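Local atomic coordinates of protein Pcdhgb2 (Mus musculus, PDB entry 5SZR), a protein that probably acts as a calcium-dependent cell-adhesion protein and may help establish and maintain specific neuronal connections in the brain. Residues A218-H223 / V309-L314; T232-V237 / V277-A282; Y252-S257 / F291-Q296. All blocks are in the same frame, centred on the assembly; numbering follows the deposited sequence.

Interaction 1 of 3, residues A218-H223 / V309-L314; sequences ASYLVH and VSMRVL. With EDO (1,2-ethanediol), chain Z.
With CG anti to the backbone N (chi1 174°), Met311 runs out straight and then bends at its third torsion, which carries the CE methyl across to Tyr220 and Val222 on the adjoining strand. Met311 CE lies 3.7 Å from Val222 CG2 and also meets Tyr220 CB, so one thioether end spans two residues that point to the same face. The Tyr220 ring, whose CG sits beside its own backbone N (chi1 -73°), is met at its edge: Val309 CG2 stands close to the ring plane, 3.7 Å from Tyr220 CD2, and the two side chains cross at about a right angle. Tyr220 OH makes a weak hydrogen bond to Ser238 N on strand 232-240.

The axes of strand segments 219-223 and 309-314 make an angle of 15°, running parallel. Tyr220 N bonds to Ser310 O, Arg312 N returns to Tyr220 O at 2.7 Å, Val222 N reaches Arg312 O, and Leu314 N meets Val222 O at 2.7 Å. Tyr220 and Val222 thus both give and accept, the parallel pattern expected where an N-terminal strand of a cadherin repeat, 219-225, lies along its last, 306-316, in the beta sandwich. On the other face, Leu221 CD1 rests on the aliphatic part of Arg312, 3.9 Å from CB, and touches Leu314 CD1. The guanidinium end of Arg312 turns off, and its NH1 is hydrogen-bonded to Ser290 OG. Leu314 CD1 also approaches His223 NE2 at 3.7 Å, with both side chains pointing the same way. Leu221 N makes a weak hydrogen bond to O1 of a 1,2-ethanediol, probably from the crystallisation liquor.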
# COMPACT_ATOMS: atom_id res chain seq x y z
N ALA A 218 -9.19 -8.10 14.24
CA ALA A 218 -9.77 -7.11 15.14
C ALA A 218 -9.44 -7.40 16.60
O ALA A 218 -9.37 -6.47 17.42
CB ALA A 218 -11.28 -7.05 14.94
N SER A 219 -9.26 -8.67 16.95
CA SER A 219 -8.84 -9.07 18.28
C SER A 219 -8.28 -10.48 18.18
O SER A 219 -8.41 -11.15 17.15
CB SER A 219 -9.98 -9.00 19.29
OG SER A 219 -11.00 -9.92 18.96
N TYR A 220 -7.65 -10.93 19.26
CA TYR A 220 -6.94 -12.20 19.27
C TYR A 220 -7.42 -13.06 20.44
O TYR A 220 -7.38 -12.62 21.59
CB TYR A 220 -5.43 -11.99 19.35
CG TYR A 220 -4.80 -11.47 18.07
CD1 TYR A 220 -4.31 -12.34 17.11
CD2 TYR A 220 -4.70 -10.10 17.83
CE1 TYR A 220 -3.73 -11.86 15.94
CE2 TYR A 220 -4.13 -9.62 16.67
CZ TYR A 220 -3.65 -10.50 15.72
OH TYR A 220 -3.08 -10.02 14.57
N LEU A 221 -7.86 -14.27 20.13
CA LEU A 221 -8.21 -15.28 21.13
C LEU A 221 -7.22 -16.42 20.98
O LEU A 221 -7.16 -17.08 19.94
CB LEU A 221 -9.65 -15.76 20.93
CG LEU A 221 -10.18 -16.74 21.97
CD1 LEU A 221 -10.17 -16.10 23.35
CD2 LEU A 221 -11.58 -17.20 21.61
N VAL A 222 -6.42 -16.65 22.02
CA VAL A 222 -5.31 -17.60 21.98
C VAL A 222 -5.56 -18.70 23.00
O VAL A 222 -5.99 -18.43 24.12
CB VAL A 222 -3.97 -16.89 22.25
CG1 VAL A 222 -2.81 -17.87 22.11
CG2 VAL A 222 -3.79 -15.72 21.30
N HIS A 223 -5.28 -19.94 22.60
CA HIS A 223 -5.34 -21.10 23.49
C HIS A 223 -3.92 -21.59 23.76
O HIS A 223 -3.13 -21.76 22.82
CB HIS A 223 -6.16 -22.23 22.87
CG HIS A 223 -7.63 -21.95 22.80
ND1 HIS A 223 -8.20 -21.20 21.79
CD2 HIS A 223 -8.65 -22.32 23.61
CE1 HIS A 223 -9.50 -21.12 21.98
NE2 HIS A 223 -9.81 -21.79 23.08
N VAL A 309 -4.80 -3.48 19.86
CA VAL A 309 -5.60 -4.67 19.65
C VAL A 309 -5.66 -5.45 20.96
O VAL A 309 -4.71 -5.46 21.74
CB VAL A 309 -5.04 -5.55 18.50
CG1 VAL A 309 -3.68 -6.12 18.87
CG2 VAL A 309 -6.01 -6.65 18.12
N SER A 310 -6.81 -6.08 21.20
CA SER A 310 -7.02 -6.85 22.41
C SER A 310 -6.71 -8.32 22.15
O SER A 310 -7.15 -8.88 21.13
CB SER A 310 -8.45 -6.70 22.93
OG SER A 310 -8.66 -7.51 24.08
N MET A 311 -5.97 -8.95 23.06
CA MET A 311 -5.72 -10.38 23.01
C MET A 311 -6.20 -11.01 24.31
O MET A 311 -5.90 -10.51 25.39
CB MET A 311 -4.23 -10.68 22.80
CG MET A 311 -3.90 -12.16 22.90
SD MET A 311 -2.16 -12.52 22.69
CE MET A 311 -2.01 -12.45 20.90
N ARG A 312 -6.94 -12.10 24.19
CA ARG A 312 -7.32 -12.92 25.33
C ARG A 312 -6.64 -14.28 25.22
O ARG A 312 -6.63 -14.89 24.15
CB ARG A 312 -8.84 -13.09 25.42
CG ARG A 312 -9.27 -14.00 26.56
CD ARG A 312 -10.78 -14.06 26.71
NE ARG A 312 -11.33 -12.86 27.33
CZ ARG A 312 -11.38 -12.65 28.64
NH1 ARG A 312 -10.90 -13.56 29.49
NH2 ARG A 312 -11.91 -11.53 29.12
N VAL A 313 -6.06 -14.73 26.33
CA VAL A 313 -5.31 -15.98 26.37
C VAL A 313 -6.06 -16.94 27.29
O VAL A 313 -6.29 -16.63 28.47
CB VAL A 313 -3.87 -15.76 26.85
CG1 VAL A 313 -3.12 -17.08 26.93
CG2 VAL A 313 -3.16 -14.78 25.91
N LEU A 314 -6.46 -18.09 26.75
CA LEU A 314 -7.18 -19.11 27.51
C LEU A 314 -6.21 -20.23 27.87
O LEU A 314 -5.66 -20.90 26.99
CB LEU A 314 -8.36 -19.66 26.71
CG LEU A 314 -9.55 -18.71 26.60
CD1 LEU A 314 -10.58 -19.21 25.59
CD2 LEU A 314 -10.19 -18.53 27.97
C1 EDO Z . -8.28 -15.36 17.02
O1 EDO Z . -9.45 -14.71 17.52
C2 EDO Z . -8.67 -16.42 15.99
O2 EDO Z . -7.60 -16.62 15.06

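Interaction 2 of 3, residues T232-V237 / V277-A282; sequences TSIAQV and VFAQRA. With MAN (alpha-D-mannopyranose), chain T.
Backbone hydrogen bonds join Thr232-Ala235 to Val277-Ala279 around a classic beta bulge, in which Ile234 and Ala235 both stand opposite Val277. Val277 O takes Ile234 N at 2.8 Å and, more weakly, Ala235 N at 3.4 Å. The carbonyl of Ala235 answers with a short bond from Val277 N, 2.6 Å to O. Before the bulge, Ala279 N meets Thr232 O at 2.8 Å, its donor tilted from the carbonyl plane, while the return bond from Thr232 N to Ala279 O is weak. The Ile234 psi of -18° is the local departure from an extended strand that shifts the register by one residue.

Apolar contacts centre on Ile234. With CG1 set between the backbone N and carbonyl carbon (chi1 67°), its longer branch passes obliquely to Val277 CG1, and its CG2 methyl reaches Ala279 CB at 3.8 Å. An alanine here would lose both branches, and is likely to leave Val277 CG1 and Ala279 CB without these partners and a gap beside the bulge. On the other face, Phe278 CE1 lies 4.1 Å from Ser233 CB.

The covalent link is an O-mannose on Ser233, OG to C1 of the sugar. The sugar O2 makes a weak, 3.5 Å bond to Gln236 OE1, whereas Gln236 NE2 is tied to Ser274 O.

These strands belong to the antiparallel sheet of a cadherin repeat. Ala235 and Val277 turn into the sandwich, packed against Met311 of the facing sheet, while the opposite face carries the mannosylated Ser233 next to the Phe278 ring.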
# COMPACT_ATOMS: atom_id res chain seq x y z
N THR A 232 7.69 -20.36 25.37
CA THR A 232 6.93 -21.01 24.31
C THR A 232 6.17 -19.96 23.51
O THR A 232 5.36 -19.21 24.08
CB THR A 232 5.95 -22.03 24.88
OG1 THR A 232 6.67 -23.03 25.62
CG2 THR A 232 5.17 -22.70 23.76
N SER A 233 6.42 -19.91 22.21
CA SER A 233 5.68 -19.01 21.33
C SER A 233 4.22 -19.46 21.24
O SER A 233 3.93 -20.56 20.78
CB SER A 233 6.32 -18.99 19.94
OG SER A 233 5.43 -18.48 18.96
N ILE A 234 3.31 -18.59 21.68
CA ILE A 234 1.90 -18.95 21.76
C ILE A 234 1.04 -18.27 20.69
O ILE A 234 -0.09 -18.73 20.45
CB ILE A 234 1.32 -18.66 23.16
CG1 ILE A 234 1.31 -17.15 23.45
CG2 ILE A 234 2.11 -19.40 24.23
CD1 ILE A 234 0.87 -16.81 24.86
N ALA A 235 1.51 -17.19 20.07
CA ALA A 235 0.74 -16.50 19.03
C ALA A 235 1.66 -15.51 18.33
O ALA A 235 2.76 -15.21 18.79
CB ALA A 235 -0.48 -15.78 19.60
N GLN A 236 1.17 -14.98 17.20
CA GLN A 236 1.91 -13.97 16.44
C GLN A 236 0.93 -12.94 15.90
O GLN A 236 0.11 -13.25 15.03
CB GLN A 236 2.70 -14.60 15.29
CG GLN A 236 3.54 -13.60 14.53
CD GLN A 236 4.50 -14.25 13.55
OE1 GLN A 236 4.38 -15.44 13.25
NE2 GLN A 236 5.47 -13.48 13.07
N VAL A 237 1.01 -11.72 16.42
CA VAL A 237 0.23 -10.61 15.89
C VAL A 237 0.95 -10.03 14.68
O VAL A 237 2.17 -10.11 14.56
CB VAL A 237 -0.01 -9.53 16.98
CG1 VAL A 237 -0.75 -10.13 18.17
CG2 VAL A 237 1.31 -8.91 17.42
N VAL A 277 4.34 -13.68 20.16
CA VAL A 277 4.01 -13.53 21.58
C VAL A 277 4.48 -14.79 22.30
O VAL A 277 4.07 -15.91 21.94
CB VAL A 277 2.50 -13.31 21.78
CG1 VAL A 277 2.18 -13.21 23.26
CG2 VAL A 277 2.06 -12.05 21.04
N PHE A 278 5.32 -14.62 23.31
CA PHE A 278 5.87 -15.73 24.08
C PHE A 278 5.22 -15.82 25.44
O PHE A 278 4.95 -14.79 26.08
CB PHE A 278 7.38 -15.58 24.28
CG PHE A 278 8.18 -15.62 23.01
CD1 PHE A 278 8.74 -16.81 22.57
CD2 PHE A 278 8.38 -14.46 22.28
CE1 PHE A 278 9.48 -16.84 21.40
CE2 PHE A 278 9.12 -14.49 21.11
CZ PHE A 278 9.67 -15.68 20.67
N ALA A 279 4.98 -17.05 25.90
CA ALA A 279 4.65 -17.29 27.30
C ALA A 279 5.94 -17.33 28.10
O ALA A 279 6.83 -18.13 27.81
CB ALA A 279 3.87 -18.60 27.45
N GLN A 280 6.05 -16.45 29.09
CA GLN A 280 7.27 -16.32 29.87
C GLN A 280 7.34 -17.28 31.05
O GLN A 280 8.37 -17.33 31.73
CB GLN A 280 7.42 -14.88 30.38
CG GLN A 280 7.30 -13.82 29.29
CD GLN A 280 8.61 -13.56 28.57
OE1 GLN A 280 9.24 -12.52 28.77
NE2 GLN A 280 9.02 -14.50 27.72
N ARG A 281 6.28 -18.03 31.32
CA ARG A 281 6.25 -18.96 32.43
C ARG A 281 5.35 -20.13 32.08
O ARG A 281 4.55 -20.07 31.15
CB ARG A 281 5.76 -18.29 33.72
CG ARG A 281 4.30 -17.86 33.65
CD ARG A 281 3.70 -17.71 35.04
NE ARG A 281 4.41 -16.73 35.85
CZ ARG A 281 3.97 -16.28 37.02
NH1 ARG A 281 4.68 -15.38 37.69
NH2 ARG A 281 2.83 -16.72 37.51
N ALA A 282 5.48 -21.21 32.86
CA ALA A 282 4.58 -22.34 32.74
C ALA A 282 3.23 -21.97 33.34
O ALA A 282 3.13 -21.68 34.54
CB ALA A 282 5.16 -23.57 33.44
C1 MAN T . 5.95 -18.72 17.64
C2 MAN T . 4.85 -18.00 16.85
C3 MAN T . 3.52 -18.73 17.02
C4 MAN T . 3.67 -20.23 16.69
C5 MAN T . 4.81 -20.85 17.50
C6 MAN T . 5.12 -22.28 17.12
O2 MAN T . 5.13 -18.00 15.45
O3 MAN T . 2.50 -18.14 16.23
O4 MAN T . 2.47 -20.91 17.02
O5 MAN T . 6.03 -20.08 17.32
O6 MAN T . 6.25 -22.69 17.90

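Interaction 3 of 3, residues Y252-S257 / F291-Q296; sequences YSIIAS and FQLTLQ. With NAG (2-acetamido-2-deoxy-beta-D-glucopyranose), chain E.
Thr294 O is gripped by two successive amides: Ile255 N at 3.0 Å, with an N-H...O angle of 170°, and Ala256 N in a weak bond of 3.4 Å. Both residues stand opposite Thr294, which defines a classic beta bulge, and a psi of -21° at Ile255 provides the kink. Thr294 N then bonds to Ala256 O at 2.8 Å, with the donor above the carbonyl plane. On the other side of the bulge, Ser253 and Gln296 form a reciprocal pair: Ser253 N to Gln296 O and Gln296 N to Ser253 O. Ser257 OG adds a weak bond to Gln292 O and is also held by Leu259 N.

Side chains separate onto two faces. Ile254 crosses Leu293 at about a right angle, CG2 lying 3.7 Å from Leu293 CD1, and runs alongside Leu295, pointing the same way. Leu293 CD1 meets Ser257 CB as well. At the bulge, a chi1 of 59° tucks CG1 of Ile255 back over its own backbone, flanked by N and C, which brings that branch obliquely against Thr294 CG2 at 3.6 Å. The CD1 methyl beyond it touches C6 of a glycan N-acetylglucosamine at 3.5 Å, so the glycan passes against the outer branch of Ile255.

In the sandwich, strand 250-257 is an outermost strand of its sheet, and strand 290-299 separates it from strand 306-316, whose Met311 and Val309 make backbone hydrogen bonds with Leu293 and Leu295. Ile254 and Leu293 pack inward on Val268 of strand 268-270 in the opposing sheet, while Tyr252 OH reaches Ala239 N at the end of strand 232-240.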
# COMPACT_ATOMS: atom_id res chain seq x y z
N TYR A 252 6.01 -3.89 17.56
CA TYR A 252 4.95 -4.39 18.44
C TYR A 252 5.39 -4.32 19.89
O TYR A 252 6.57 -4.48 20.21
CB TYR A 252 4.58 -5.83 18.08
CG TYR A 252 4.25 -6.02 16.63
CD1 TYR A 252 3.00 -5.67 16.13
CD2 TYR A 252 5.19 -6.53 15.74
CE1 TYR A 252 2.69 -5.83 14.79
CE2 TYR A 252 4.89 -6.70 14.40
CZ TYR A 252 3.64 -6.34 13.93
OH TYR A 252 3.35 -6.52 12.60
N SER A 253 4.42 -4.09 20.78
CA SER A 253 4.68 -4.01 22.21
C SER A 253 3.41 -4.38 22.97
O SER A 253 2.32 -4.48 22.40
CB SER A 253 5.18 -2.62 22.61
OG SER A 253 4.15 -1.64 22.46
N ILE A 254 3.57 -4.57 24.28
CA ILE A 254 2.46 -4.86 25.18
C ILE A 254 2.28 -3.66 26.10
O ILE A 254 3.23 -3.27 26.80
CB ILE A 254 2.70 -6.14 26.00
CG1 ILE A 254 2.74 -7.37 25.09
CG2 ILE A 254 1.63 -6.30 27.06
CD1 ILE A 254 2.96 -8.67 25.86
N ILE A 255 1.08 -3.10 26.13
CA ILE A 255 0.84 -1.86 26.86
C ILE A 255 -0.12 -2.02 28.04
O ILE A 255 -0.09 -1.18 28.94
CB ILE A 255 0.33 -0.76 25.91
CG1 ILE A 255 -0.96 -1.21 25.24
CG2 ILE A 255 1.40 -0.42 24.89
CD1 ILE A 255 -1.58 -0.16 24.37
N ALA A 256 -0.96 -3.06 28.07
CA ALA A 256 -1.91 -3.19 29.16
C ALA A 256 -2.30 -4.65 29.31
O ALA A 256 -2.15 -5.46 28.39
CB ALA A 256 -3.15 -2.32 28.94
N SER A 257 -2.84 -4.97 30.49
CA SER A 257 -3.19 -6.33 30.87
C SER A 257 -3.94 -6.30 32.19
O SER A 257 -3.67 -5.46 33.05
CB SER A 257 -1.94 -7.21 30.99
OG SER A 257 -2.17 -8.31 31.85
N PHE A 291 -6.44 -14.68 30.94
CA PHE A 291 -6.02 -13.31 31.20
C PHE A 291 -6.11 -12.51 29.91
O PHE A 291 -6.08 -13.05 28.80
CB PHE A 291 -4.61 -13.23 31.80
CG PHE A 291 -3.54 -13.85 30.96
CD1 PHE A 291 -2.79 -13.08 30.08
CD2 PHE A 291 -3.25 -15.20 31.06
CE1 PHE A 291 -1.79 -13.66 29.31
CE2 PHE A 291 -2.26 -15.78 30.30
CZ PHE A 291 -1.53 -15.01 29.42
N GLN A 292 -6.23 -11.19 30.07
CA GLN A 292 -6.42 -10.28 28.96
C GLN A 292 -5.18 -9.42 28.74
O GLN A 292 -4.43 -9.13 29.68
CB GLN A 292 -7.64 -9.39 29.18
CG GLN A 292 -8.82 -9.75 28.30
CD GLN A 292 -10.12 -9.11 28.75
OE1 GLN A 292 -10.33 -8.87 29.94
NE2 GLN A 292 -11.00 -8.85 27.79
N LEU A 293 -5.00 -8.99 27.50
CA LEU A 293 -3.76 -8.37 27.05
C LEU A 293 -4.09 -7.37 25.96
O LEU A 293 -4.92 -7.64 25.09
CB LEU A 293 -2.81 -9.45 26.53
CG LEU A 293 -1.31 -9.18 26.46
CD1 LEU A 293 -0.76 -9.01 27.86
CD2 LEU A 293 -0.62 -10.32 25.73
N THR A 294 -3.43 -6.21 25.99
CA THR A 294 -3.59 -5.19 24.95
C THR A 294 -2.23 -4.92 24.32
O THR A 294 -1.32 -4.41 24.98
CB THR A 294 -4.19 -3.90 25.50
OG1 THR A 294 -5.56 -4.13 25.87
CG2 THR A 294 -4.14 -2.81 24.44
N LEU A 295 -2.10 -5.26 23.04
CA LEU A 295 -0.87 -5.02 22.29
C LEU A 295 -1.03 -3.79 21.40
O LEU A 295 -2.14 -3.35 21.10
CB LEU A 295 -0.51 -6.24 21.43
CG LEU A 295 -0.30 -7.56 22.19
CD1 LEU A 295 -1.60 -8.36 22.24
CD2 LEU A 295 0.82 -8.38 21.58
N GLN A 296 0.11 -3.24 20.99
CA GLN A 296 0.14 -2.03 20.18
C GLN A 296 1.11 -2.20 19.02
O GLN A 296 2.22 -2.70 19.21
CB GLN A 296 0.53 -0.80 21.00
CG GLN A 296 0.72 0.45 20.16
CD GLN A 296 1.07 1.67 20.98
OE1 GLN A 296 0.20 2.41 21.42
NE2 GLN A 296 2.37 1.89 21.18
C1 NAG E . -3.38 2.83 22.05
C2 NAG E . -3.43 4.27 21.56
C3 NAG E . -2.20 5.02 22.07
C4 NAG E . -2.06 4.85 23.58
C5 NAG E . -2.16 3.38 23.98
C6 NAG E . -2.21 3.15 25.47
C7 NAG E . -4.69 4.46 19.46
C8 NAG E . -4.60 4.52 17.97
N2 NAG E . -3.52 4.33 20.11
O3 NAG E . -2.29 6.39 21.72
O4 NAG E . -0.80 5.36 24.01
O5 NAG E . -3.36 2.80 23.45
O6 NAG E . -1.83 4.31 26.20
O7 NAG E . -5.76 4.54 20.06

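In the fold
All three contacts lie in one cadherin repeat, the third of the four in this chain. Interactions 1 and 3 share a mixed sheet in the order 219-225, 306-316, 290-299, 250-257; their centres are 10 Å apart, and Met311 N probably bonds to Leu293 O where they meet. Interaction 2 belongs to the facing antiparallel sheet, its centre 12 Å from interaction 1 and 13 Å from interaction 3. Met311, Val237, Val277 and Leu295 are among the side chains that meet between the two sheets. Along the chain, interaction 1 encloses the other two, whose segments alternate. Pairing 219-225 with the last strand, 306-316, brings the repeat's two ends together, consistent with a self-contained module in the elongated ectodomain.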